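Local coordinates for putative fimbrial associated sortase-like protein (Corynebacterium diphtheriae, PDB 6BWE) that probably acts as a class C sortase, a cysteine transpeptidase that links pilins into pili, of which this chain is the soluble catalytic part, at residues A[118-123]-A[180-185]; A[167-172]-A[194-199]; A[28-33]-A[66-71]; A[81-86]-A[137-142]. The protein carries 2 engineered substitutions. All coordinates share one frame; numbering follows the deposited sequence.

Following the chain from the N terminus, interaction 3 closes first: helix 24-39 meets the loop 66-71 after helix 59-66, ahead of the first strand of the sheet, 77-83. The three others all involve that one sheet or the connections between its strands. Residues 81-86 open interaction 4 and 118-123 open interaction 1; 137-142 then close interaction 4 inside the span of interaction 1, so these two cross. Interaction 1 in turn crosses interaction 2, because 167-172 precede 180-185 and 194-199 follow. Interactions 2 and 4 touch, Leu-199 CD2 lying 3.5 Å from Glu-140 N, whereas interaction 3 sits on the far side of the chain's centre from both.

Interaction 1: A[118-123]-A[180-185]; sequences TGTHPV and NKDQIT
Gly-119, Thr-120 and Pro-122 run alongside Lys-181, Gln-183 and Thr-185 in the same direction, leading into the parallel pairing of strands 123-125 and 183-187 in the sortase beta-barrel. The end-to-end directions differ by 10°, and Val-123 forms a parallel bridge with Thr-185. Three backbone hydrogen bonds support this: Gly-119 N to Lys-181 O at 2.8 Å, Gln-183 N to Thr-120 O at 3.3 Å, and Thr-185 N to Pro-122 O at 3.1 Å. Weaker CA-H...O contacts join His-121 CA to Gln-183 O and Val-123 CA to Thr-185 O.

Apolar contact is modest: CG2 of Ile-184 lies 4.0 Å from CD of Pro-122. With CG anti to the backbone N (chi1 -165°), the imidazole of His-121 is carried alongside Gln-183, whose CB covers one face, 4.1 Å from the ring centroid and 6° off its normal, a CH-pi contact.

Polar side chains complete the join. One water lies within hydrogen-bonding distance of Thr-120 OG1, Asp-182 OD1 and Gln-183 O; its two protons can serve only two of these at a time. Thr-120 OG1 also bonds Gly-117 O, while Asp-182 OD1 is hydrogen-bonded to Tyr-159 OH and OD2 forms a salt bridge with Arg-205. Both nitrogens of His-121 are held, which fixes the turn of its ring: ND1 bonds Ala-176 O, and NE2 meets Thr-185 OG1 at 2.7 Å, near the ring plane.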
# COMPACT_ATOMS: atom_id res chain seq x y z
N THR A 118 -15.76 -2.81 -4.83
CA THR A 118 -15.48 -3.89 -3.87
C THR A 118 -13.97 -4.03 -3.77
O THR A 118 -13.27 -3.87 -4.74
CB THR A 118 -16.19 -5.19 -4.22
OG1 THR A 118 -15.83 -5.58 -5.55
CG2 THR A 118 -17.69 -4.96 -4.16
N GLY A 119 -13.48 -4.22 -2.57
CA GLY A 119 -12.06 -4.26 -2.32
C GLY A 119 -11.40 -2.96 -1.94
O GLY A 119 -10.23 -2.96 -1.62
N THR A 120 -12.14 -1.86 -1.98
CA THR A 120 -11.59 -0.55 -1.61
C THR A 120 -11.93 -0.24 -0.16
O THR A 120 -12.95 -0.72 0.37
CB THR A 120 -12.11 0.57 -2.52
OG1 THR A 120 -13.52 0.77 -2.32
CG2 THR A 120 -11.81 0.22 -3.99
N HIS A 121 -11.04 0.51 0.48
CA HIS A 121 -11.24 0.98 1.87
C HIS A 121 -10.58 2.36 2.08
O HIS A 121 -9.55 2.49 2.79
CB HIS A 121 -10.76 -0.07 2.89
CG HIS A 121 -11.24 0.19 4.29
ND1 HIS A 121 -11.26 -0.80 5.26
CD2 HIS A 121 -11.72 1.31 4.88
CE1 HIS A 121 -11.72 -0.29 6.38
NE2 HIS A 121 -12.02 0.99 6.18
N PRO A 122 -11.17 3.42 1.48
CA PRO A 122 -10.69 4.77 1.74
C PRO A 122 -10.71 5.10 3.21
O PRO A 122 -11.62 4.67 3.93
CB PRO A 122 -11.70 5.66 1.02
CG PRO A 122 -12.32 4.80 -0.03
CD PRO A 122 -12.32 3.41 0.56
N VAL A 123 -9.69 5.82 3.66
CA VAL A 123 -9.63 6.33 5.00
C VAL A 123 -9.58 7.87 4.92
O VAL A 123 -8.73 8.44 4.22
CB VAL A 123 -8.46 5.75 5.76
CG1 VAL A 123 -8.44 6.33 7.17
CG2 VAL A 123 -8.55 4.23 5.74
N ASN A 180 -13.97 -8.58 -0.74
CA ASN A 180 -15.43 -8.69 -0.96
C ASN A 180 -16.31 -7.58 -0.36
O ASN A 180 -17.53 -7.74 -0.30
CB ASN A 180 -15.91 -10.03 -0.39
CG ASN A 180 -15.16 -11.21 -0.97
OD1 ASN A 180 -14.57 -11.99 -0.23
ND2 ASN A 180 -15.14 -11.33 -2.29
N LYS A 181 -15.74 -6.47 0.12
CA LYS A 181 -16.56 -5.37 0.66
C LYS A 181 -16.11 -4.03 0.11
O LYS A 181 -14.94 -3.82 -0.21
CB LYS A 181 -16.50 -5.29 2.19
CG LYS A 181 -16.95 -6.51 3.00
CD LYS A 181 -16.42 -6.40 4.43
CE LYS A 181 -16.63 -7.67 5.24
NZ LYS A 181 -18.08 -7.95 5.45
N ASP A 182 -17.07 -3.12 0.04
CA ASP A 182 -16.87 -1.74 -0.35
C ASP A 182 -17.10 -0.95 0.97
O ASP A 182 -18.23 -0.87 1.47
CB ASP A 182 -17.86 -1.43 -1.47
CG ASP A 182 -17.85 0.01 -1.90
OD1 ASP A 182 -17.26 0.87 -1.22
OD2 ASP A 182 -18.46 0.28 -2.95
N GLN A 183 -16.00 -0.48 1.56
CA GLN A 183 -16.03 0.13 2.90
C GLN A 183 -15.33 1.46 2.89
O GLN A 183 -14.51 1.74 1.99
CB GLN A 183 -15.26 -0.73 3.89
CG GLN A 183 -15.68 -2.17 3.98
CD GLN A 183 -14.86 -2.91 5.00
OE1 GLN A 183 -15.31 -3.10 6.13
NE2 GLN A 183 -13.63 -3.32 4.63
N ILE A 184 -15.64 2.26 3.91
CA ILE A 184 -14.87 3.48 4.26
C ILE A 184 -14.71 3.55 5.78
O ILE A 184 -15.55 3.02 6.51
CB ILE A 184 -15.56 4.79 3.82
CG1 ILE A 184 -16.97 4.93 4.43
CG2 ILE A 184 -15.61 4.85 2.31
CD1 ILE A 184 -17.52 6.34 4.27
N THR A 185 -13.66 4.21 6.23
CA THR A 185 -13.43 4.51 7.64
C THR A 185 -13.12 5.98 7.77
O THR A 185 -12.31 6.54 7.02
CB THR A 185 -12.34 3.61 8.29
OG1 THR A 185 -12.83 2.26 8.41
CG2 THR A 185 -11.95 4.11 9.69
O HOH W 1 -12.84 -3.18 1.66
O HOH W 2 -15.02 2.47 -0.83

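Interaction 2: A[167-172]-A[194-199]; sequences VLPEDT and VNSHRL
Leu-168 and His-197 lie side by side and point the same way, with one methyl, CD2, set over a face of the imidazole and 3.4 Å from NE2. The ring's orientation is fixed within its own segment: ND1 donates to Asn-195 O at 2.9 Å, and that oxygen lies in the ring plane at the edge. On the neighbouring residue a second flat group is covered in a similar manner. The guanidinium of Arg-198 has Pro-169 CB over its centre, 4.3 Å above the plane.

The backbone frame for both pairs is an antiparallel, hydrogen-bonded bridge between Val-167 and Arg-198, at the ends of strands 155-167 and 198-206 of the sortase barrel. Val-167 N reaches Arg-198 O at 2.8 Å and Arg-198 N returns to Val-167 O at 2.7 Å, after which a type I turn, Leu-168 to Asp-171, leads the chain off. The side chain of Arg-198 is about 7 Å from that of His-127, a predicted active-site residue, a placement consistent with that of the conserved arginine of sortases. A bend at chi2 (-66°) folds it back over its own chain, where NH1 donates to His-197 O in the guanidinium plane and, from a more tilted approach, to Ser-196 OG at 3.0 Å.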
# COMPACT_ATOMS: atom_id res chain seq x y z
N VAL A 167 -9.04 3.13 19.32
CA VAL A 167 -7.81 2.35 19.31
C VAL A 167 -6.60 3.24 19.57
O VAL A 167 -6.67 4.48 19.43
CB VAL A 167 -7.62 1.58 17.97
CG1 VAL A 167 -8.75 0.58 17.77
CG2 VAL A 167 -7.49 2.53 16.78
N LEU A 168 -5.47 2.62 19.93
CA LEU A 168 -4.20 3.34 19.99
C LEU A 168 -3.77 3.71 18.59
O LEU A 168 -4.12 3.01 17.65
CB LEU A 168 -3.11 2.52 20.70
CG LEU A 168 -3.37 2.28 22.18
CD1 LEU A 168 -2.32 1.34 22.77
CD2 LEU A 168 -3.36 3.60 22.96
N PRO A 169 -3.01 4.81 18.43
CA PRO A 169 -2.72 5.32 17.09
C PRO A 169 -1.93 4.36 16.21
O PRO A 169 -2.08 4.39 14.99
CB PRO A 169 -1.93 6.60 17.36
CG PRO A 169 -2.34 6.99 18.74
CD PRO A 169 -2.41 5.68 19.45
N GLU A 170 -1.13 3.49 16.81
CA GLU A 170 -0.43 2.44 16.04
C GLU A 170 -1.27 1.21 15.71
O GLU A 170 -0.87 0.42 14.87
CB GLU A 170 0.87 1.99 16.74
CG GLU A 170 0.76 1.62 18.21
CD GLU A 170 0.89 2.82 19.14
OE1 GLU A 170 0.20 2.83 20.19
OE2 GLU A 170 1.65 3.77 18.80
N ASP A 171 -2.42 1.04 16.36
CA ASP A 171 -3.30 -0.10 16.10
C ASP A 171 -4.19 0.17 14.87
O ASP A 171 -5.31 0.66 15.01
CB ASP A 171 -4.14 -0.39 17.36
CG ASP A 171 -5.07 -1.60 17.20
OD1 ASP A 171 -4.93 -2.35 16.21
OD2 ASP A 171 -5.95 -1.82 18.08
N THR A 172 -3.68 -0.18 13.68
CA THR A 172 -4.31 0.16 12.39
C THR A 172 -4.98 -1.00 11.63
O THR A 172 -5.50 -0.78 10.53
CB THR A 172 -3.26 0.80 11.42
OG1 THR A 172 -2.08 -0.02 11.39
CG2 THR A 172 -2.91 2.25 11.86
N VAL A 194 -6.07 11.74 27.97
CA VAL A 194 -4.69 12.10 28.37
C VAL A 194 -3.66 11.50 27.41
O VAL A 194 -2.78 12.22 26.94
CB VAL A 194 -4.34 11.74 29.85
CG1 VAL A 194 -4.86 12.82 30.80
CG2 VAL A 194 -4.85 10.36 30.27
N ASN A 195 -3.79 10.22 27.08
CA ASN A 195 -2.99 9.64 25.98
C ASN A 195 -3.75 9.64 24.63
O ASN A 195 -4.98 9.50 24.57
CB ASN A 195 -2.55 8.22 26.33
CG ASN A 195 -1.67 8.17 27.57
OD1 ASN A 195 -1.94 7.39 28.49
ND2 ASN A 195 -0.63 9.00 27.62
N SER A 196 -2.97 9.75 23.56
CA SER A 196 -3.46 9.78 22.19
C SER A 196 -4.17 8.47 21.80
O SER A 196 -3.67 7.37 22.03
CB SER A 196 -2.30 10.11 21.26
OG SER A 196 -2.77 10.48 19.98
N HIS A 197 -5.38 8.60 21.27
CA HIS A 197 -6.12 7.48 20.68
C HIS A 197 -6.74 7.94 19.36
O HIS A 197 -6.75 9.15 19.04
CB HIS A 197 -7.23 6.99 21.62
CG HIS A 197 -6.73 6.27 22.83
ND1 HIS A 197 -6.14 6.92 23.90
CD2 HIS A 197 -6.75 4.95 23.16
CE1 HIS A 197 -5.81 6.03 24.82
NE2 HIS A 197 -6.17 4.83 24.40
N ARG A 198 -7.27 6.99 18.62
CA ARG A 198 -8.02 7.26 17.40
C ARG A 198 -9.40 6.65 17.50
O ARG A 198 -9.56 5.51 17.95
CB ARG A 198 -7.30 6.72 16.16
CG ARG A 198 -5.96 7.36 15.89
CD ARG A 198 -6.10 8.83 15.53
NE ARG A 198 -4.81 9.49 15.34
CZ ARG A 198 -4.12 10.14 16.28
NH1 ARG A 198 -4.54 10.26 17.55
NH2 ARG A 198 -2.96 10.69 15.94
N LEU A 199 -10.40 7.43 17.09
CA LEU A 199 -11.75 6.94 16.84
C LEU A 199 -11.88 6.56 15.36
O LEU A 199 -11.57 7.40 14.49
CB LEU A 199 -12.77 7.99 17.22
CG LEU A 199 -14.22 7.71 16.84
CD1 LEU A 199 -14.76 6.53 17.63
CD2 LEU A 199 -15.05 8.96 17.04

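Interaction 3: A[28-33]-A[66-71]; sequences DSVLEA and QQLNPQ
The flat amide of Gln-67 meets Ala-33 through its oxygen: OE1 lies 3.5 Å from the methyl CB and 3.3 Å from Ala-33 O. This is helix-to-turn packing: helix 24-39, near the N terminus, rests on the type II turn from Gln-66 to Asn-69 that follows helix 59-66, well away from the predicted active-site residues. Two acceptors cannot bond each other, so the pair of oxygens is proximity alone; the amide nitrogen, NE2, turns to Asp-63. The pyrrolidine ring of Pro-70, puckered rather than flat, presents CB, CG and CD to one methyl of Val-30, whose CG2 is 3.7 Å from Pro-70 CB.

With CG1 of Val-30 anti to the backbone N (chi1 172°), its two methyls diverge, CG1 going to Leu-68 inside the turn (3.7 Å to CA, 4.0 Å to CD2) and CG2 to Pro-70 just after it. The Val-30 and Pro-70 side chains cross at about a right angle. Ala-34, one turn further along the helix, adds to the cover on Leu-68.

Polar linkage runs through a water rather than a direct bond. It takes the N-H of Leu-68 and donates to both segments, 2.8 Å to Val-30 O and 2.6 Å to Gln-67 OE1.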
# COMPACT_ATOMS: atom_id res chain seq x y z
N ASP A 28 -17.07 11.17 -15.94
CA ASP A 28 -16.92 9.72 -16.22
C ASP A 28 -15.47 9.29 -16.39
O ASP A 28 -15.06 8.29 -15.80
CB ASP A 28 -17.72 9.28 -17.45
CG ASP A 28 -19.22 9.28 -17.22
OD1 ASP A 28 -19.65 9.43 -16.05
OD2 ASP A 28 -19.96 9.12 -18.22
N SER A 29 -14.69 10.06 -17.14
CA SER A 29 -13.28 9.74 -17.37
C SER A 29 -12.44 9.84 -16.07
O SER A 29 -11.58 9.00 -15.82
CB SER A 29 -12.69 10.60 -18.51
OG SER A 29 -11.28 10.60 -18.50
N VAL A 30 -12.72 10.86 -15.27
CA VAL A 30 -12.03 11.08 -14.00
C VAL A 30 -12.35 9.95 -13.00
O VAL A 30 -11.46 9.42 -12.32
CB VAL A 30 -12.40 12.46 -13.44
CG1 VAL A 30 -11.87 12.67 -12.03
CG2 VAL A 30 -11.87 13.57 -14.34
N LEU A 31 -13.62 9.57 -12.92
CA LEU A 31 -14.01 8.43 -12.09
C LEU A 31 -13.33 7.12 -12.52
O LEU A 31 -12.81 6.37 -11.66
CB LEU A 31 -15.52 8.26 -12.06
CG LEU A 31 -16.28 9.38 -11.33
CD1 LEU A 31 -17.80 9.24 -11.61
CD2 LEU A 31 -15.99 9.38 -9.82
N GLU A 32 -13.33 6.84 -13.83
CA GLU A 32 -12.66 5.67 -14.34
C GLU A 32 -11.16 5.71 -14.02
O GLU A 32 -10.58 4.72 -13.60
CB GLU A 32 -12.88 5.53 -15.86
CG GLU A 32 -14.15 4.74 -16.19
CD GLU A 32 -14.03 3.27 -15.77
OE1 GLU A 32 -13.23 2.52 -16.40
OE2 GLU A 32 -14.69 2.87 -14.77
N ALA A 33 -10.55 6.87 -14.24
CA ALA A 33 -9.12 7.01 -13.91
C ALA A 33 -8.86 6.74 -12.44
O ALA A 33 -7.83 6.15 -12.08
CB ALA A 33 -8.61 8.39 -14.28
N GLN A 66 -2.84 13.93 -9.26
CA GLN A 66 -3.59 14.15 -10.50
C GLN A 66 -5.01 13.56 -10.46
O GLN A 66 -5.86 13.94 -11.28
CB GLN A 66 -2.81 13.56 -11.67
CG GLN A 66 -1.46 14.18 -11.88
CD GLN A 66 -0.75 13.51 -13.05
OE1 GLN A 66 -1.27 13.52 -14.17
NE2 GLN A 66 0.39 12.90 -12.80
N GLN A 67 -5.28 12.63 -9.54
CA GLN A 67 -6.60 11.97 -9.55
C GLN A 67 -7.63 12.90 -8.93
O GLN A 67 -7.30 13.68 -8.02
CB GLN A 67 -6.58 10.65 -8.83
CG GLN A 67 -5.55 9.65 -9.36
CD GLN A 67 -5.76 9.29 -10.83
OE1 GLN A 67 -6.90 9.26 -11.32
NE2 GLN A 67 -4.65 8.94 -11.52
N LEU A 68 -8.85 12.79 -9.40
CA LEU A 68 -9.96 13.60 -8.98
C LEU A 68 -9.67 15.10 -9.10
O LEU A 68 -10.12 15.89 -8.28
CB LEU A 68 -10.43 13.21 -7.57
CG LEU A 68 -10.81 11.73 -7.38
CD1 LEU A 68 -11.14 11.46 -5.95
CD2 LEU A 68 -11.96 11.35 -8.27
N ASN A 69 -8.94 15.47 -10.15
CA ASN A 69 -8.46 16.85 -10.30
C ASN A 69 -8.26 17.19 -11.78
O ASN A 69 -7.15 17.55 -12.21
CB ASN A 69 -7.17 16.96 -9.53
CG ASN A 69 -6.55 18.34 -9.53
OD1 ASN A 69 -7.21 19.35 -9.77
ND2 ASN A 69 -5.24 18.37 -9.21
N PRO A 70 -9.34 17.09 -12.57
CA PRO A 70 -9.21 17.37 -14.00
C PRO A 70 -8.94 18.85 -14.26
O PRO A 70 -8.36 19.19 -15.25
CB PRO A 70 -10.61 17.00 -14.54
CG PRO A 70 -11.50 17.24 -13.40
CD PRO A 70 -10.70 16.69 -12.23
N GLN A 71 -9.34 19.70 -13.34
CA GLN A 71 -9.04 21.12 -13.40
C GLN A 71 -7.54 21.38 -13.12
O GLN A 71 -7.10 22.50 -13.31
CB GLN A 71 -10.00 21.92 -12.49
CG GLN A 71 -9.88 21.72 -10.95
CD GLN A 71 -10.56 20.48 -10.37
OE1 GLN A 71 -10.78 19.47 -11.06
NE2 GLN A 71 -10.87 20.54 -9.08
O HOH W 3 -9.15 10.60 -11.35

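Interaction 4: A[81-86]-A[137-142]; sequences ISIPTI and DNLEDV
Ile-86 and Asn-138 make the nearest backbone approach, 6.4 Å between their CA atoms; Ile-86 N bonds Ile-83 O and Asp-141 N bonds Asn-138 O, each closing a tight turn of the chain. Such a separation is too wide for direct strand pairing, and side chains fill it. Ile-86 does most of the work. Its chi1 of 59° puts CG1 between the backbone N and the carbonyl carbon, a position from which CD1 reaches Val-142 CG2 at 3.8 Å. The other branch, CG2, rests 3.3 Å from Asn-138 O and 3.9 Å from Asp-141 CB.

The contact joins the end of strand 77-83 to the long connection between strands 123-125 and 147-152, on the sortase barrel. The buried Leu-139 carries the apolar cluster on to Leu-186 of strand 183-187 and to Leu-199 and Val-201 of strand 198-206. Its side chain is about 10 Å from that of His-127, a predicted active-site residue. Ile-83 crosses Val-142 at about a right angle, with CG2 to CG2 at 4.0 Å, while its CD1 reaches more loosely towards Leu-139 CD1. A water links the two segments, donating to Ile-86 O at 2.7 Å and accepting from Asn-138 ND2 at 3.1 Å.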
# COMPACT_ATOMS: atom_id res chain seq x y z
N ILE A 81 -18.31 15.11 1.91
CA ILE A 81 -18.97 14.13 2.74
C ILE A 81 -20.09 14.82 3.49
O ILE A 81 -19.93 15.94 3.92
CB ILE A 81 -17.97 13.41 3.66
CG1 ILE A 81 -18.62 12.25 4.39
CG2 ILE A 81 -17.36 14.34 4.69
CD1 ILE A 81 -17.62 11.22 4.89
N SER A 82 -21.21 14.13 3.60
CA SER A 82 -22.34 14.53 4.44
C SER A 82 -22.66 13.44 5.45
O SER A 82 -22.78 12.29 5.08
CB SER A 82 -23.57 14.78 3.58
OG SER A 82 -24.67 15.13 4.39
N ILE A 83 -22.79 13.82 6.73
CA ILE A 83 -23.11 12.94 7.84
C ILE A 83 -24.26 13.63 8.58
O ILE A 83 -24.05 14.33 9.56
CB ILE A 83 -21.92 12.66 8.77
CG1 ILE A 83 -20.67 12.22 7.97
CG2 ILE A 83 -22.29 11.54 9.71
CD1 ILE A 83 -19.40 12.22 8.78
N PRO A 84 -25.49 13.48 8.08
CA PRO A 84 -26.59 14.30 8.62
C PRO A 84 -26.88 14.11 10.09
O PRO A 84 -27.30 15.09 10.76
CB PRO A 84 -27.82 13.89 7.79
CG PRO A 84 -27.39 12.78 6.93
CD PRO A 84 -25.89 12.78 6.86
N THR A 85 -26.64 12.92 10.64
CA THR A 85 -26.93 12.75 12.06
C THR A 85 -26.10 13.62 13.00
O THR A 85 -26.47 13.80 14.16
CB THR A 85 -26.85 11.28 12.52
OG1 THR A 85 -25.55 10.72 12.23
CG2 THR A 85 -27.94 10.48 11.84
N ILE A 86 -24.95 14.12 12.52
CA ILE A 86 -24.16 15.08 13.29
C ILE A 86 -24.06 16.41 12.54
O ILE A 86 -23.23 17.24 12.88
CB ILE A 86 -22.75 14.54 13.65
CG1 ILE A 86 -21.98 14.18 12.37
CG2 ILE A 86 -22.85 13.34 14.57
CD1 ILE A 86 -20.51 13.96 12.60
N ASP A 137 -15.31 17.14 15.33
CA ASP A 137 -15.56 17.25 16.78
C ASP A 137 -16.62 16.24 17.26
O ASP A 137 -16.52 15.72 18.35
CB ASP A 137 -16.14 18.61 17.16
CG ASP A 137 -15.12 19.71 17.28
OD1 ASP A 137 -13.91 19.48 17.15
OD2 ASP A 137 -15.62 20.87 17.48
N ASN A 138 -17.65 16.04 16.44
CA ASN A 138 -18.80 15.23 16.84
C ASN A 138 -18.89 13.88 16.15
O ASN A 138 -19.94 13.23 16.21
CB ASN A 138 -20.07 16.05 16.65
CG ASN A 138 -20.01 17.35 17.39
OD1 ASN A 138 -19.69 17.39 18.58
ND2 ASN A 138 -20.32 18.44 16.70
N LEU A 139 -17.77 13.40 15.57
CA LEU A 139 -17.76 12.05 14.96
C LEU A 139 -18.09 10.98 16.01
O LEU A 139 -18.70 9.96 15.70
CB LEU A 139 -16.39 11.74 14.32
CG LEU A 139 -16.32 10.46 13.52
CD1 LEU A 139 -17.24 10.54 12.30
CD2 LEU A 139 -14.89 10.18 13.09
N GLU A 140 -17.73 11.25 17.27
CA GLU A 140 -18.13 10.39 18.37
C GLU A 140 -19.63 10.19 18.60
O GLU A 140 -20.00 9.27 19.32
CB GLU A 140 -17.50 10.90 19.67
CG GLU A 140 -18.14 12.20 20.17
CD GLU A 140 -17.32 12.89 21.23
OE1 GLU A 140 -16.38 12.28 21.78
OE2 GLU A 140 -17.66 14.05 21.56
N ASP A 141 -20.49 11.05 18.02
CA ASP A 141 -21.94 10.96 18.18
C ASP A 141 -22.63 10.21 17.03
O ASP A 141 -23.83 10.02 17.05
CB ASP A 141 -22.55 12.37 18.30
CG ASP A 141 -22.09 13.12 19.56
OD1 ASP A 141 -21.63 12.44 20.51
OD2 ASP A 141 -22.19 14.38 19.59
N VAL A 142 -21.85 9.78 16.04
CA VAL A 142 -22.34 8.95 14.98
C VAL A 142 -22.61 7.55 15.58
O VAL A 142 -21.80 7.03 16.34
CB VAL A 142 -21.32 8.84 13.83
CG1 VAL A 142 -21.80 7.89 12.77
CG2 VAL A 142 -21.02 10.20 13.22
O HOH W 4 -20.80 18.11 13.63